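Local coordinates for protein aryl acylamidase (bacterium CSBL00001, PDB 4YJ6) that probably hydrolyses the amide bond of aryl acylamides, as a member of the amidase signature family of hydrolases, at residues A[311-323]-A[422-435]. Residues are numbered along the deposited sequence; the frame is centred on the assembly and turned at random.
Sequences IPYSQKQMSDAWC and EEIDPLIGWCMTYL
Gln315 and the strand 422-423 illustrate how one side-chain amide, at the start of its helix, can hold a short strand against it. Gln315 NE2 spends both its hydrogens across the contact: a nearly straight bond to Glu422 OE2 (2.9 Å, 167°), met on the anti side of the carboxylate, and a more bent one to Glu423 O, both acceptors lying close to the amide plane. The amide carbonyl turns the other way, Gln315 OE1 passing 3.6 Å from Ile424 CG1. It accepts from a water that joins Ser319 OG to Asp425 N, and is within bonding distance of another that also touches Gly429 O and Tyr434 OH; a third links Ser319 OG with Asp425 OD2 and Asp320 OD1. Polar groups on the two segments are thus matched largely through water. An alanine in place of Gln315 would probably leave Glu423 O and the Glu422 carboxylate without this donor and the waters less firmly fixed.

Alongside this polar part the contact is apolar. Ile428 lies over one face of Trp322, its CG1 3.8 Å from the centroid of the six-membered ring in a CH-pi contact, while Tyr434 CB covers the five-membered end of the same face. With CG anti to the backbone N (chi1 -175°), the indole is carried out from the helix to lie under Ile428, and its NE1 bonds to Gly184 O. Met318, present as selenomethionine, lays its CB against the phenol end of Tyr434 and its SE 3.8 Å from Leu435 CD2.

Behind this shell, Asp425 OD1 accepts from Leu427 N in an Asx turn and from Ile428 N in an Asx motif, shaping the chain that presents Ile428, and a capping box of Ser314 and Gln317 starts the helix. The contact therefore seats the first turns of helix 315-339 on strand 422-423 and the loop leading to helix 434-439, with helix 354-363 flanking Asp320 and Cys323 and helix 190-195 packing against Trp430.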
ATOM      1  N   ILE A 311      17.885 -14.302 -10.913  1.00 13.70           N
ATOM      2  CA  ILE A 311      18.245 -13.988  -9.523  1.00 13.86           C
ATOM      3  C   ILE A 311      19.018 -15.188  -8.924  1.00 16.42           C
ATOM      4  O   ILE A 311      18.511 -16.300  -8.929  1.00 14.55           O
ATOM      5  CB  ILE A 311      16.967 -13.748  -8.705  1.00 14.96           C
ATOM      6  CG1 ILE A 311      16.280 -12.433  -9.158  1.00 13.96           C
ATOM      7  CG2 ILE A 311      17.311 -13.690  -7.222  1.00 14.49           C
ATOM      8  CD1 ILE A 311      14.847 -12.284  -8.593  1.00 14.15           C
ATOM      9  N   PRO A 312      20.253 -14.973  -8.443  1.00 15.42           N
ATOM     10  CA  PRO A 312      21.072 -16.119  -7.997  1.00 16.17           C
ATOM     11  C   PRO A 312      20.951 -16.448  -6.515  1.00 19.93           C
ATOM     12  O   PRO A 312      21.567 -17.406  -6.022  1.00 19.89           O
ATOM     13  CB  PRO A 312      22.488 -15.669  -8.317  1.00 18.93           C
ATOM     14  CG  PRO A 312      22.421 -14.170  -8.062  1.00 17.38           C
ATOM     15  CD  PRO A 312      21.063 -13.750  -8.595  1.00 15.80           C
ATOM     16  N   TYR A 313      20.138 -15.675  -5.814  1.00 15.81           N
ATOM     17  CA  TYR A 313      19.851 -15.925  -4.406  1.00 14.94           C
ATOM     18  C   TYR A 313      18.569 -16.742  -4.284  1.00 16.17           C
ATOM     19  O   TYR A 313      17.701 -16.661  -5.136  1.00 18.80           O
ATOM     20  CB  TYR A 313      19.668 -14.575  -3.669  1.00 15.72           C
ATOM     21  CG  TYR A 313      20.981 -13.833  -3.485  1.00 15.94           C
ATOM     22  CD1 TYR A 313      21.423 -12.872  -4.416  1.00 17.50           C
ATOM     23  CD2 TYR A 313      21.771 -14.073  -2.360  1.00 19.64           C
ATOM     24  CE1 TYR A 313      22.648 -12.189  -4.227  1.00 15.40           C
ATOM     25  CE2 TYR A 313      22.984 -13.383  -2.151  1.00 20.32           C
ATOM     26  CZ  TYR A 313      23.409 -12.445  -3.089  1.00 19.57           C
ATOM     27  OH  TYR A 313      24.627 -11.804  -2.858  1.00 18.69           O
ATOM     28  N   SER A 314      18.432 -17.517  -3.211  1.00 14.86           N
ATOM     29  CA  SER A 314      17.168 -18.183  -2.943  1.00 17.45           C
ATOM     30  C   SER A 314      16.165 -17.185  -2.367  1.00 15.34           C
ATOM     31  O   SER A 314      16.536 -16.149  -1.814  1.00 13.00           O
ATOM     32  CB  SER A 314      17.341 -19.316  -1.925  1.00 15.91           C
ATOM     33  OG  SER A 314      17.631 -18.768  -0.658  1.00 14.79           O
ATOM     34  N   GLN A 315      14.888 -17.511  -2.472  1.00 14.30           N
ATOM     35  CA  GLN A 315      13.881 -16.638  -1.861  1.00 13.45           C
ATOM     36  C   GLN A 315      14.015 -16.513  -0.325  1.00 12.20           C
ATOM     37  O   GLN A 315      13.751 -15.448   0.224  1.00 12.35           O
ATOM     38  CB  GLN A 315      12.485 -17.050  -2.294  1.00 12.66           C
ATOM     39  CG  GLN A 315      12.113 -18.508  -1.974  1.00 15.15           C
ATOM     40  CD  GLN A 315      11.395 -18.634  -0.638  1.00 15.76           C
ATOM     41  OE1 GLN A 315      11.206 -17.661   0.064  1.00 15.03           O
ATOM     42  NE2 GLN A 315      10.973 -19.849  -0.298  1.00 15.99           N
ATOM     43  N   LYS A 316      14.453 -17.559   0.373  1.00 13.84           N
ATOM     44  CA  LYS A 316      14.755 -17.417   1.796  1.00 13.55           C
ATOM     45  C   LYS A 316      15.894 -16.457   2.040  1.00 12.56           C
ATOM     46  O   LYS A 316      15.836 -15.673   2.973  1.00 13.03           O
ATOM     47  CB  LYS A 316      15.098 -18.777   2.454  1.00 14.49           C
ATOM     48  CG  LYS A 316      15.462 -18.598   3.938  1.00 20.62           C
ATOM     49  CD  LYS A 316      15.632 -19.949   4.650  1.00 25.63           C
ATOM     50  CE  LYS A 316      15.475 -19.799   6.184  1.00 29.41           C
ATOM     51  NZ  LYS A 316      16.540 -18.979   6.863  1.00 25.57           N
ATOM     52  N   GLN A 317      16.944 -16.508   1.224  1.00 13.46           N
ATOM     53  CA  GLN A 317      18.045 -15.573   1.421  1.00 15.39           C
ATOM     54  C   GLN A 317      17.550 -14.135   1.276  1.00 13.23           C
ATOM     55  O   GLN A 317      17.940 -13.270   2.041  1.00 12.85           O
ATOM     56  CB  GLN A 317      19.140 -15.830   0.398  1.00 17.36           C
ATOM     57  CG  GLN A 317      19.990 -17.059   0.778  1.00 17.40           C
ATOM     58  CD  GLN A 317      21.009 -17.393  -0.314  1.00 20.05           C
ATOM     59  OE1 GLN A 317      20.681 -17.458  -1.493  1.00 17.95           O
ATOM     60  NE2 GLN A 317      22.255 -17.599   0.091  1.00 26.16           N
HETATM   61  N   MSE A 318      16.692 -13.896   0.290  1.00 12.74           N
HETATM   62  CA  MSE A 318      16.189 -12.544   0.069  1.00 12.18           C
HETATM   63  C   MSE A 318      15.250 -12.071   1.176  1.00 13.16           C
HETATM   64  O   MSE A 318      15.362 -10.928   1.631  1.00 12.48           O
HETATM   65  CB  MSE A 318      15.492 -12.486  -1.282  1.00 13.71           C
HETATM   66  CG  MSE A 318      16.466 -12.765  -2.364  1.00 12.75           C
HETATM   67 SE   MSE A 318      15.683 -12.153  -4.018  1.00 31.36          SE
HETATM   68  CE  MSE A 318      14.185 -13.436  -4.150  1.00 14.08           C
ATOM     69  N   SER A 319      14.306 -12.912   1.601  1.00 12.72           N
ATOM     70  CA  SER A 319      13.415 -12.489   2.667  1.00 12.36           C
ATOM     71  C   SER A 319      14.154 -12.271   3.981  1.00 14.69           C
ATOM     72  O   SER A 319      13.816 -11.339   4.735  1.00 11.80           O
ATOM     73  CB  SER A 319      12.223 -13.449   2.873  1.00 14.56           C
ATOM     74  OG  SER A 319      12.646 -14.727   3.362  1.00 14.76           O
ATOM     75  N   ASP A 320      15.139 -13.116   4.280  1.00 13.70           N
ATOM     76  CA  ASP A 320      15.943 -12.885   5.483  1.00 14.18           C
ATOM     77  C   ASP A 320      16.663 -11.524   5.424  1.00 13.01           C
ATOM     78  O   ASP A 320      16.709 -10.795   6.419  1.00 12.79           O
ATOM     79  CB  ASP A 320      17.011 -13.976   5.664  1.00 13.96           C
ATOM     80  CG  ASP A 320      16.455 -15.304   6.190  1.00 18.18           C
ATOM     81  OD1 ASP A 320      15.298 -15.359   6.651  1.00 15.86           O
ATOM     82  OD2 ASP A 320      17.215 -16.307   6.148  1.00 16.92           O
ATOM     83  N   ALA A 321      17.216 -11.181   4.263  1.00 13.21           N
ATOM     84  CA  ALA A 321      17.899  -9.885   4.100  1.00 13.80           C
ATOM     85  C   ALA A 321      16.903  -8.752   4.266  1.00 12.73           C
ATOM     86  O   ALA A 321      17.193  -7.743   4.927  1.00 11.51           O
ATOM     87  CB  ALA A 321      18.570  -9.782   2.707  1.00 13.92           C
ATOM     88  N   TRP A 322      15.728  -8.887   3.661  1.00 12.01           N
ATOM     89  CA  TRP A 322      14.672  -7.856   3.867  1.00 12.15           C
ATOM     90  C   TRP A 322      14.322  -7.670   5.331  1.00 11.39           C
ATOM     91  O   TRP A 322      14.271  -6.535   5.839  1.00 11.03           O
ATOM     92  CB  TRP A 322      13.401  -8.247   3.106  1.00 10.75           C
ATOM     93  CG  TRP A 322      12.321  -7.147   3.185  1.00 11.36           C
ATOM     94  CD1 TRP A 322      12.171  -6.071   2.332  1.00 12.60           C
ATOM     95  CD2 TRP A 322      11.264  -7.044   4.139  1.00 12.11           C
ATOM     96  NE1 TRP A 322      11.101  -5.315   2.720  1.00 10.75           N
ATOM     97  CE2 TRP A 322      10.523  -5.888   3.824  1.00 11.18           C
ATOM     98  CE3 TRP A 322      10.888  -7.806   5.261  1.00 11.99           C
ATOM     99  CZ2 TRP A 322       9.423  -5.483   4.571  1.00 12.44           C
ATOM    100  CZ3 TRP A 322       9.808  -7.413   6.005  1.00 14.90           C
ATOM    101  CH2 TRP A 322       9.074  -6.246   5.666  1.00 13.37           C
ATOM    102  N   CYS A 323      14.131  -8.779   6.046  1.00 11.53           N
ATOM    103  CA  CYS A 323      13.797  -8.688   7.466  1.00 11.81           C
ATOM    104  C   CYS A 323      14.881  -7.998   8.258  1.00 12.17           C
ATOM    105  O   CYS A 323      14.586  -7.184   9.137  1.00 12.09           O
ATOM    106  CB  CYS A 323      13.536 -10.090   8.055  1.00 12.63           C
ATOM    107  SG  CYS A 323      11.969 -10.831   7.502  1.00 13.10           S
ATOM    108  N   GLU A 422       7.108 -26.003  -0.210  1.00 19.95           N
ATOM    109  CA  GLU A 422       8.379 -25.314  -0.028  1.00 18.14           C
ATOM    110  C   GLU A 422       8.237 -24.317   1.118  1.00 18.71           C
ATOM    111  O   GLU A 422       7.256 -23.579   1.146  1.00 17.22           O
ATOM    112  CB  GLU A 422       8.736 -24.547  -1.304  1.00 19.33           C
ATOM    113  CG  GLU A 422      10.003 -23.765  -1.160  1.00 20.30           C
ATOM    114  CD  GLU A 422      10.474 -23.068  -2.440  1.00 23.64           C
ATOM    115  OE1 GLU A 422      10.276 -23.601  -3.569  1.00 21.97           O
ATOM    116  OE2 GLU A 422      11.119 -21.994  -2.285  1.00 20.96           O
ATOM    117  N   GLU A 423       9.188 -24.316   2.051  1.00 15.13           N
ATOM    118  CA  GLU A 423       9.138 -23.417   3.198  1.00 16.33           C
ATOM    119  C   GLU A 423       9.247 -21.989   2.691  1.00 16.17           C
ATOM    120  O   GLU A 423      10.041 -21.701   1.799  1.00 15.05           O
ATOM    121  CB  GLU A 423      10.299 -23.674   4.167  1.00 20.14           C
ATOM    122  CG  GLU A 423      10.133 -24.914   5.058  1.00 27.60           C
ATOM    123  CD  GLU A 423       8.936 -24.784   5.997  1.00 26.06           C
ATOM    124  OE1 GLU A 423       8.922 -23.881   6.884  1.00 26.86           O
ATOM    125  OE2 GLU A 423       7.990 -25.570   5.800  1.00 31.24           O
ATOM    126  N   ILE A 424       8.505 -21.104   3.338  1.00 14.92           N
ATOM    127  CA  ILE A 424       8.543 -19.691   2.963  1.00 14.62           C
ATOM    128  C   ILE A 424       8.273 -18.897   4.229  1.00 15.45           C
ATOM    129  O   ILE A 424       7.523 -19.351   5.123  1.00 14.79           O
ATOM    130  CB  ILE A 424       7.533 -19.393   1.837  1.00 13.41           C
ATOM    131  CG1 ILE A 424       7.784 -18.007   1.215  1.00 13.88           C
ATOM    132  CG2 ILE A 424       6.063 -19.511   2.291  1.00 14.76           C
ATOM    133  CD1 ILE A 424       7.183 -17.923  -0.208  1.00 16.12           C
ATOM    134  N   ASP A 425       8.911 -17.729   4.341  1.00 13.61           N
ATOM    135  CA  ASP A 425       8.727 -16.886   5.516  1.00 13.09           C
ATOM    136  C   ASP A 425       7.262 -16.398   5.596  1.00 14.95           C
ATOM    137  O   ASP A 425       6.717 -15.822   4.645  1.00 14.91           O
ATOM    138  CB  ASP A 425       9.676 -15.691   5.430  1.00 13.77           C
ATOM    139  CG  ASP A 425       9.609 -14.809   6.665  1.00 16.01           C
ATOM    140  OD1 ASP A 425       8.643 -14.048   6.776  1.00 16.43           O
ATOM    141  OD2 ASP A 425      10.512 -14.881   7.515  1.00 17.31           O
ATOM    142  N   PRO A 426       6.597 -16.669   6.723  1.00 14.79           N
ATOM    143  CA  PRO A 426       5.166 -16.402   6.787  1.00 13.63           C
ATOM    144  C   PRO A 426       4.853 -14.918   6.960  1.00 16.06           C
ATOM    145  O   PRO A 426       3.706 -14.532   6.725  1.00 15.16           O
ATOM    146  CB  PRO A 426       4.725 -17.180   8.036  1.00 15.42           C
ATOM    147  CG  PRO A 426       5.911 -17.189   8.895  1.00 16.91           C
ATOM    148  CD  PRO A 426       7.083 -17.321   7.955  1.00 16.93           C
ATOM    149  N   LEU A 427       5.841 -14.119   7.345  1.00 14.52           N
ATOM    150  CA  LEU A 427       5.604 -12.670   7.489  1.00 15.04           C
ATOM    151  C   LEU A 427       5.655 -11.978   6.139  1.00 16.41           C
ATOM    152  O   LEU A 427       4.803 -11.159   5.815  1.00 15.01           O
ATOM    153  CB  LEU A 427       6.653 -12.024   8.398  1.00 14.90           C
ATOM    154  CG  LEU A 427       6.893 -12.663   9.767  1.00 16.83           C
ATOM    155  CD1 LEU A 427       7.885 -11.795  10.542  1.00 16.90           C
ATOM    156  CD2 LEU A 427       5.563 -12.811  10.541  1.00 19.00           C
ATOM    157  N   ILE A 428       6.655 -12.298   5.323  1.00 13.32           N
ATOM    158  CA  ILE A 428       6.873 -11.499   4.128  1.00 12.91           C
ATOM    159  C   ILE A 428       7.321 -12.336   2.925  1.00 13.36           C
ATOM    160  O   ILE A 428       7.417 -11.831   1.813  1.00 13.14           O
ATOM    161  CB  ILE A 428       7.944 -10.411   4.410  1.00 13.47           C
ATOM    162  CG1 ILE A 428       7.854  -9.237   3.431  1.00 14.71           C
ATOM    163  CG2 ILE A 428       9.344 -11.002   4.326  1.00 13.92           C
ATOM    164  CD1 ILE A 428       6.566  -8.389   3.596  1.00 13.20           C
ATOM    165  N   GLY A 429       7.625 -13.611   3.132  1.00 13.77           N
ATOM    166  CA  GLY A 429       8.265 -14.383   2.057  1.00 13.35           C
ATOM    167  C   GLY A 429       7.463 -14.539   0.779  1.00 13.93           C
ATOM    168  O   GLY A 429       8.050 -14.672  -0.317  1.00 14.63           O
ATOM    169  N   TRP A 430       6.134 -14.612   0.929  1.00 12.18           N
ATOM    170  CA  TRP A 430       5.224 -14.768  -0.207  1.00 13.77           C
ATOM    171  C   TRP A 430       4.854 -13.396  -0.829  1.00 13.58           C
ATOM    172  O   TRP A 430       4.116 -13.323  -1.820  1.00 13.50           O
ATOM    173  CB  TRP A 430       3.945 -15.499   0.275  1.00 15.91           C
ATOM    174  CG  TRP A 430       3.441 -14.893   1.584  1.00 15.62           C
ATOM    175  CD1 TRP A 430       3.861 -15.199   2.844  1.00 15.51           C
ATOM    176  CD2 TRP A 430       2.477 -13.838   1.729  1.00 13.03           C
ATOM    177  NE1 TRP A 430       3.221 -14.393   3.767  1.00 14.50           N
ATOM    178  CE2 TRP A 430       2.348 -13.572   3.102  1.00 14.55           C
ATOM    179  CE3 TRP A 430       1.688 -13.116   0.824  1.00 13.58           C
ATOM    180  CZ2 TRP A 430       1.485 -12.566   3.603  1.00 15.10           C
ATOM    181  CZ3 TRP A 430       0.825 -12.143   1.310  1.00 14.98           C
ATOM    182  CH2 TRP A 430       0.718 -11.892   2.684  1.00 15.03           C
ATOM    183  N   CYS A 431       5.352 -12.311  -0.238  1.00 12.49           N
ATOM    184  CA  CYS A 431       5.058 -10.974  -0.760  1.00 12.43           C
ATOM    185  C   CYS A 431       6.137 -10.600  -1.779  1.00 11.77           C
ATOM    186  O   CYS A 431       7.067  -9.841  -1.450  1.00 13.60           O
ATOM    187  CB  CYS A 431       5.038  -9.929   0.374  1.00 12.28           C
ATOM    188  SG  CYS A 431       3.904 -10.396   1.733  1.00 13.44           S
HETATM  189  N   MSE A 432       5.997 -11.112  -3.003  1.00 11.04           N
HETATM  190  CA  MSE A 432       7.029 -10.995  -4.037  1.00 10.30           C
HETATM  191  C   MSE A 432       7.293  -9.555  -4.433  1.00 13.29           C
HETATM  192  O   MSE A 432       8.329  -9.252  -5.009  1.00 11.71           O
HETATM  193  CB  MSE A 432       6.621 -11.850  -5.232  1.00 10.83           C
HETATM  194  CG  MSE A 432       6.396 -13.251  -4.756  1.00 10.73           C
HETATM  195 SE   MSE A 432       6.247 -14.354  -6.351  1.00 30.84          SE
HETATM  196  CE  MSE A 432       4.463 -13.900  -6.948  1.00 13.25           C
ATOM    197  N   THR A 433       6.328  -8.696  -4.100  1.00 10.95           N
ATOM    198  CA  THR A 433       6.466  -7.234  -4.171  1.00 10.30           C
ATOM    199  C   THR A 433       7.759  -6.677  -3.569  1.00 11.28           C
ATOM    200  O   THR A 433       8.200  -5.584  -3.976  1.00  9.83           O
ATOM    201  CB  THR A 433       5.316  -6.605  -3.348  1.00 10.48           C
ATOM    202  OG1 THR A 433       5.152  -7.324  -2.117  1.00 11.22           O
ATOM    203  CG2 THR A 433       4.014  -6.766  -4.115  1.00 11.51           C
ATOM    204  N   TYR A 434       8.356  -7.364  -2.583  1.00  9.92           N
ATOM    205  CA  TYR A 434       9.484  -6.728  -1.886  1.00  9.31           C
ATOM    206  C   TYR A 434      10.674  -6.502  -2.825  1.00  9.98           C
ATOM    207  O   TYR A 434      11.576  -5.709  -2.474  1.00  9.37           O
ATOM    208  CB  TYR A 434       9.932  -7.471  -0.600  1.00  9.08           C
ATOM    209  CG  TYR A 434      10.526  -8.867  -0.784  1.00  9.96           C
ATOM    210  CD1 TYR A 434      11.768  -9.051  -1.409  1.00  9.27           C
ATOM    211  CD2 TYR A 434       9.875  -9.983  -0.266  1.00 11.27           C
ATOM    212  CE1 TYR A 434      12.314 -10.335  -1.561  1.00 12.63           C
ATOM    213  CE2 TYR A 434      10.403 -11.257  -0.408  1.00 13.11           C
ATOM    214  CZ  TYR A 434      11.620 -11.428  -1.053  1.00 12.91           C
ATOM    215  OH  TYR A 434      12.154 -12.704  -1.187  1.00 12.01           O
ATOM    216  N   LEU A 435      10.704  -7.173  -3.978  1.00 11.13           N
ATOM    217  CA  LEU A 435      11.826  -6.943  -4.907  1.00  9.91           C
ATOM    218  C   LEU A 435      11.941  -5.456  -5.295  1.00  9.35           C
ATOM    219  O   LEU A 435      13.051  -4.974  -5.485  1.00 10.21           O
ATOM    220  CB  LEU A 435      11.711  -7.789  -6.164  1.00 10.51           C
ATOM    221  CG  LEU A 435      11.733  -9.288  -5.901  1.00 11.39           C
ATOM    222  CD1 LEU A 435      11.497 -10.043  -7.240  1.00 11.74           C
ATOM    223  CD2 LEU A 435      13.043  -9.704  -5.267  1.00 12.14           C
TER
HETATM  224  O   HOH W   1      10.826 -14.710   0.008  1.00 12.02           O
HETATM  225  O   HOH W   2      11.197 -17.065   2.773  1.00 13.64           O
HETATM  226  O   HOH W   3      12.840 -14.448   5.956  1.00 14.76           O